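Local structure of Bm4233, isoform b (Brugia malayi, 6ANY) at residues Arg18-Phe23 with Ser106-Leu111; Cys148-Asn153 with Arg158-Ile163. The protein is a venom allergen-like member of the CAP superfamily that probably binds sterols and may take part in lipid transport in a filarial parasite. One frame throughout, in Å; residues are numbered along the deposited sequence.

Contact 1 of 2, residues Arg18-Phe23 with Ser106-Leu111; sequences RQNNKF and SWWSEL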
# COMPACT_ATOMS: atom_id res chain seq x y z
N ARG A 18 0.59 7.51 -6.63
CA ARG A 18 1.18 8.73 -6.23
C ARG A 18 1.04 8.91 -4.74
O ARG A 18 2.08 9.22 -4.08
CB ARG A 18 0.53 9.94 -6.95
CG ARG A 18 0.96 9.98 -8.40
CD ARG A 18 0.08 10.80 -9.30
NE ARG A 18 0.48 10.66 -10.73
CZ ARG A 18 -0.15 11.23 -11.77
NH1 ARG A 18 -1.23 12.04 -11.62
NH2 ARG A 18 0.30 10.98 -12.98
N GLN A 19 -0.15 8.64 -4.18
CA GLN A 19 -0.32 8.69 -2.71
C GLN A 19 0.59 7.70 -1.95
O GLN A 19 1.24 8.07 -0.98
CB GLN A 19 -1.80 8.48 -2.27
CG GLN A 19 -1.98 8.40 -0.76
CD GLN A 19 -3.37 7.93 -0.34
OE1 GLN A 19 -3.79 6.82 -0.72
NE2 GLN A 19 -4.10 8.74 0.42
N ASN A 20 0.58 6.45 -2.36
CA ASN A 20 1.34 5.41 -1.64
C ASN A 20 2.86 5.71 -1.73
O ASN A 20 3.55 5.53 -0.77
CB ASN A 20 1.01 4.02 -2.19
CG ASN A 20 1.30 2.89 -1.20
OD1 ASN A 20 0.68 1.81 -1.34
ND2 ASN A 20 2.28 3.07 -0.23
N ASN A 21 3.32 6.27 -2.85
CA ASN A 21 4.72 6.59 -3.04
C ASN A 21 5.07 7.84 -2.26
O ASN A 21 6.17 7.95 -1.73
CB ASN A 21 5.09 6.80 -4.49
CG ASN A 21 5.29 5.54 -5.23
OD1 ASN A 21 5.69 4.50 -4.65
ND2 ASN A 21 4.96 5.58 -6.52
N LYS A 22 4.17 8.80 -2.22
CA LYS A 22 4.36 9.96 -1.32
C LYS A 22 4.51 9.55 0.15
O LYS A 22 5.42 10.02 0.86
CB LYS A 22 3.20 10.94 -1.45
CG LYS A 22 3.26 12.07 -0.43
CD LYS A 22 2.23 13.13 -0.82
CE LYS A 22 2.12 14.31 0.16
NZ LYS A 22 1.63 15.55 -0.50
N PHE A 23 3.61 8.66 0.61
CA PHE A 23 3.73 8.11 1.94
C PHE A 23 5.10 7.50 2.17
O PHE A 23 5.71 7.74 3.20
CB PHE A 23 2.64 7.07 2.23
CG PHE A 23 1.27 7.66 2.50
CD1 PHE A 23 1.12 8.91 3.07
CD2 PHE A 23 0.14 6.94 2.22
CE1 PHE A 23 -0.15 9.44 3.33
CE2 PHE A 23 -1.14 7.43 2.47
CZ PHE A 23 -1.29 8.67 3.05
N SER A 106 -6.66 5.20 5.29
CA SER A 106 -7.15 4.35 6.35
C SER A 106 -6.13 3.30 6.76
O SER A 106 -5.75 3.22 7.89
CB SER A 106 -8.44 3.68 5.94
OG SER A 106 -8.80 2.77 6.93
N TRP A 107 -5.62 2.58 5.82
CA TRP A 107 -4.53 1.58 6.09
C TRP A 107 -3.29 2.23 6.70
O TRP A 107 -2.71 1.73 7.70
CB TRP A 107 -4.15 0.84 4.80
CG TRP A 107 -5.33 0.11 4.18
CD1 TRP A 107 -6.39 -0.39 4.84
CD2 TRP A 107 -5.57 -0.15 2.78
NE1 TRP A 107 -7.27 -1.03 3.96
CE2 TRP A 107 -6.79 -0.87 2.68
CE3 TRP A 107 -4.88 0.15 1.62
CZ2 TRP A 107 -7.32 -1.28 1.46
CZ3 TRP A 107 -5.41 -0.25 0.41
CH2 TRP A 107 -6.64 -0.93 0.35
N TRP A 108 -2.90 3.33 6.10
CA TRP A 108 -1.70 4.04 6.52
C TRP A 108 -1.85 4.62 7.91
O TRP A 108 -0.84 4.68 8.67
CB TRP A 108 -1.33 5.14 5.51
CG TRP A 108 0.06 5.63 5.74
CD1 TRP A 108 0.45 6.65 6.60
CD2 TRP A 108 1.27 5.12 5.15
NE1 TRP A 108 1.82 6.79 6.55
CE2 TRP A 108 2.34 5.87 5.67
CE3 TRP A 108 1.56 4.09 4.26
CZ2 TRP A 108 3.64 5.67 5.27
CZ3 TRP A 108 2.86 3.90 3.87
CH2 TRP A 108 3.88 4.65 4.41
N SER A 109 -3.09 4.97 8.30
CA SER A 109 -3.33 5.58 9.60
C SER A 109 -2.95 4.65 10.76
O SER A 109 -2.85 5.09 11.91
CB SER A 109 -4.82 5.99 9.77
OG SER A 109 -5.66 4.83 10.05
N GLU A 110 -2.76 3.37 10.47
CA GLU A 110 -2.22 2.42 11.47
C GLU A 110 -0.90 2.85 12.07
O GLU A 110 -0.61 2.52 13.24
CB GLU A 110 -2.13 0.99 10.91
CG GLU A 110 -3.47 0.34 10.70
CD GLU A 110 -3.41 -0.95 9.95
OE1 GLU A 110 -2.34 -1.33 9.43
OE2 GLU A 110 -4.47 -1.61 9.85
N LEU A 111 -0.10 3.64 11.31
CA LEU A 111 1.21 4.01 11.80
C LEU A 111 1.12 4.92 13.03
O LEU A 111 1.68 4.57 14.10
CB LEU A 111 2.07 4.61 10.70
CG LEU A 111 3.27 5.47 11.20
CD1 LEU A 111 4.35 4.60 11.83
CD2 LEU A 111 3.85 6.29 10.09
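Within the CAP fold, Phe23 of the long helix 10-28 stacks on Trp108 of helix 99-108. The phenyl ring lies face to face over the five-membered ring of the indole, the two centroids 4.0 Å apart and the planes inclined by 18°. The six-membered ring is met differently. It receives Phe23 CB almost straight down its normal, 3.4 Å from its centroid, as a CH-pi contact, so that one phenylalanine engages both rings of the indole. Each side chain runs back past the other: Phe23 CE2 reaches the base of the tryptophan, 3.8 Å from Trp108 CB, while at the far end Trp108 CZ2 lies 3.6 Å from Phe23 O. The torsions explain the overlap, since Trp108 holds CG anti to its backbone N (chi1 -166°), which carries the indole across the face of the phenyl ring, and a chi2 of -87° presents its flat side to the phenylalanine. Asn20, one turn earlier, approaches the indole obliquely, its ND2 4.2 Å from Trp108 CZ3. That amide is buried, and its ND2 donates to the backbone O of Met138; an asparagine here thus ties helix 10-28 to helix 133-138. Met138 also touches both aromatic side chains, and Phe135 meets the indole edge-to-face. The closest CA atoms of the two segments, those of Phe23 and Trp108, are 8.2 Å apart, a gap that broad, flat residues suit because a single aromatic pair spans it. Between the segments the attraction is therefore dispersion and pi stacking, spread over 184 Å² of buried surface, while the buried amide of Asn20 beside it is satisfied by Met138 O.

Contact 2 of 2, residues Cys148-Asn153 with Arg158-Ile163; sequences CGIATN and RTLIAI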
# COMPACT_ATOMS: atom_id res chain seq x y z
N CYS A 148 -5.18 -2.48 -7.75
CA CYS A 148 -6.35 -2.34 -6.89
C CYS A 148 -7.64 -2.43 -7.66
O CYS A 148 -7.70 -2.15 -8.87
CB CYS A 148 -6.37 -1.02 -6.13
SG CYS A 148 -4.87 -0.62 -5.19
N GLY A 149 -8.66 -2.88 -6.96
CA GLY A 149 -9.98 -3.10 -7.56
C GLY A 149 -11.03 -2.47 -6.68
O GLY A 149 -10.89 -2.47 -5.47
N ILE A 150 -12.08 -1.95 -7.29
CA ILE A 150 -13.10 -1.21 -6.57
C ILE A 150 -14.50 -1.65 -6.96
O ILE A 150 -14.83 -1.83 -8.18
CB ILE A 150 -12.92 0.28 -6.86
CG1 ILE A 150 -11.61 0.78 -6.23
CG2 ILE A 150 -14.08 1.09 -6.29
CD1 ILE A 150 -11.15 2.15 -6.77
N ALA A 151 -15.36 -1.72 -5.97
CA ALA A 151 -16.78 -2.07 -6.18
C ALA A 151 -17.63 -1.07 -5.45
O ALA A 151 -17.44 -0.89 -4.28
CB ALA A 151 -17.07 -3.46 -5.65
N THR A 152 -18.57 -0.45 -6.14
CA THR A 152 -19.53 0.45 -5.51
C THR A 152 -20.98 0.07 -5.69
O THR A 152 -21.87 0.88 -5.39
CB THR A 152 -19.34 1.88 -6.07
OG1 THR A 152 -19.28 1.85 -7.51
CG2 THR A 152 -18.09 2.46 -5.51
N ASN A 153 -21.21 -1.13 -6.17
CA ASN A 153 -22.57 -1.67 -6.34
C ASN A 153 -23.02 -2.48 -5.15
O ASN A 153 -24.19 -2.85 -5.08
CB ASN A 153 -22.69 -2.58 -7.55
CG ASN A 153 -21.77 -3.74 -7.45
OD1 ASN A 153 -20.57 -3.53 -7.49
ND2 ASN A 153 -22.29 -4.94 -7.33
N ARG A 158 -24.72 1.01 -1.76
CA ARG A 158 -24.58 1.76 -0.51
C ARG A 158 -23.31 1.41 0.24
O ARG A 158 -23.03 2.01 1.29
CB ARG A 158 -25.80 1.58 0.39
CG ARG A 158 -27.00 2.34 -0.11
CD ARG A 158 -28.26 1.86 0.59
NE ARG A 158 -29.39 2.80 0.40
CZ ARG A 158 -30.37 2.70 -0.52
NH1 ARG A 158 -30.43 1.70 -1.43
NH2 ARG A 158 -31.32 3.61 -0.53
N THR A 159 -22.55 0.48 -0.31
CA THR A 159 -21.31 0.05 0.25
C THR A 159 -20.19 0.07 -0.80
O THR A 159 -20.34 -0.39 -1.91
CB THR A 159 -21.48 -1.35 0.89
OG1 THR A 159 -22.32 -1.18 2.04
CG2 THR A 159 -20.15 -1.94 1.34
N LEU A 160 -19.06 0.65 -0.40
CA LEU A 160 -17.90 0.75 -1.23
C LEU A 160 -16.88 -0.18 -0.69
O LEU A 160 -16.64 -0.17 0.51
CB LEU A 160 -17.35 2.14 -1.23
CG LEU A 160 -15.85 2.42 -1.37
CD1 LEU A 160 -15.35 2.00 -2.74
CD2 LEU A 160 -15.61 3.93 -1.23
N ILE A 161 -16.26 -0.96 -1.60
CA ILE A 161 -15.17 -1.87 -1.23
C ILE A 161 -13.97 -1.57 -2.09
O ILE A 161 -14.06 -1.56 -3.30
CB ILE A 161 -15.59 -3.38 -1.45
CG1 ILE A 161 -16.80 -3.79 -0.59
CG2 ILE A 161 -14.42 -4.34 -1.26
CD1 ILE A 161 -16.49 -4.47 0.70
N ALA A 162 -12.81 -1.45 -1.48
CA ALA A 162 -11.60 -1.29 -2.24
C ALA A 162 -10.60 -2.40 -1.85
O ALA A 162 -10.36 -2.63 -0.69
CB ALA A 162 -11.01 0.07 -2.00
N ILE A 163 -10.02 -3.05 -2.83
CA ILE A 163 -9.06 -4.13 -2.61
C ILE A 163 -7.75 -3.79 -3.34
O ILE A 163 -7.75 -3.46 -4.49
CB ILE A 163 -9.58 -5.48 -3.17
CG1 ILE A 163 -11.03 -5.79 -2.70
CG2 ILE A 163 -8.60 -6.59 -2.83
CD1 ILE A 163 -11.24 -6.01 -1.25
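Gly149 and Ile163 exchange both of their backbone bonds, Gly149 N giving to Ile163 O at 2.7 Å and Ile163 N returning to Gly149 O at 2.8 Å. Two residues on, Ala151 and Ile161 repeat the exchange, with Ala151 N to Ile161 O at 3.0 Å and Ile161 N to Ala151 O at 2.9 Å. All four are close to straight, with angles at the hydrogen of 160° to 172°. All four carbonyls also receive a CA-H, from Cys148, Ala162, Ile150 and Leu160 of the facing strand; Ile150 CA, for instance, lies 3.4 Å from Ile161 O. These are the two central strands of the mixed sheet of the CAP fold, antiparallel and joined through the short helix 154-157. Strand 80-87 lies along the far edge of 159-167, so Leu160 and Ala162 bond to the backbones of Tyr86 and Tyr84, while Ile150 O takes Gln60 NE2. Thr152 OG1 is shared between Glu93 and Arg96, and Thr159 OG1 pairs with Asp155. Thr152 CG2, anti to the carbonyl carbon, lies 3.9 Å from Leu160 CD1, which Ile150 CG2 also touches. Small Gly149 and Ala151 share their face with the branched Ile161 and Ile163, the latter packed against helix 53-63.

Overall arrangement
The centres of contacts 1 and 2 lie about 18 Å apart, and contact 1 is the nearer to the middle of the chain. Along the sequence they follow in series, 18-23 with 106-111 first and 148-153 with 158-163 afterwards. One joins helical elements and the other pairs strands, yet they meet: Trp107 CZ2 packs 4.0 Å from Ala162 O. Helix 10-28 links them further, since its earlier residues Gln12 and Ile16 touch Ile150 and Cys148, while Asn20 reaches Tyr166 on strand 159-167. Helices thus lie against the central sheet, the layered alpha-beta arrangement of the CAP domain, and the Cys148-Cys164 disulfide covalently joins the two strands.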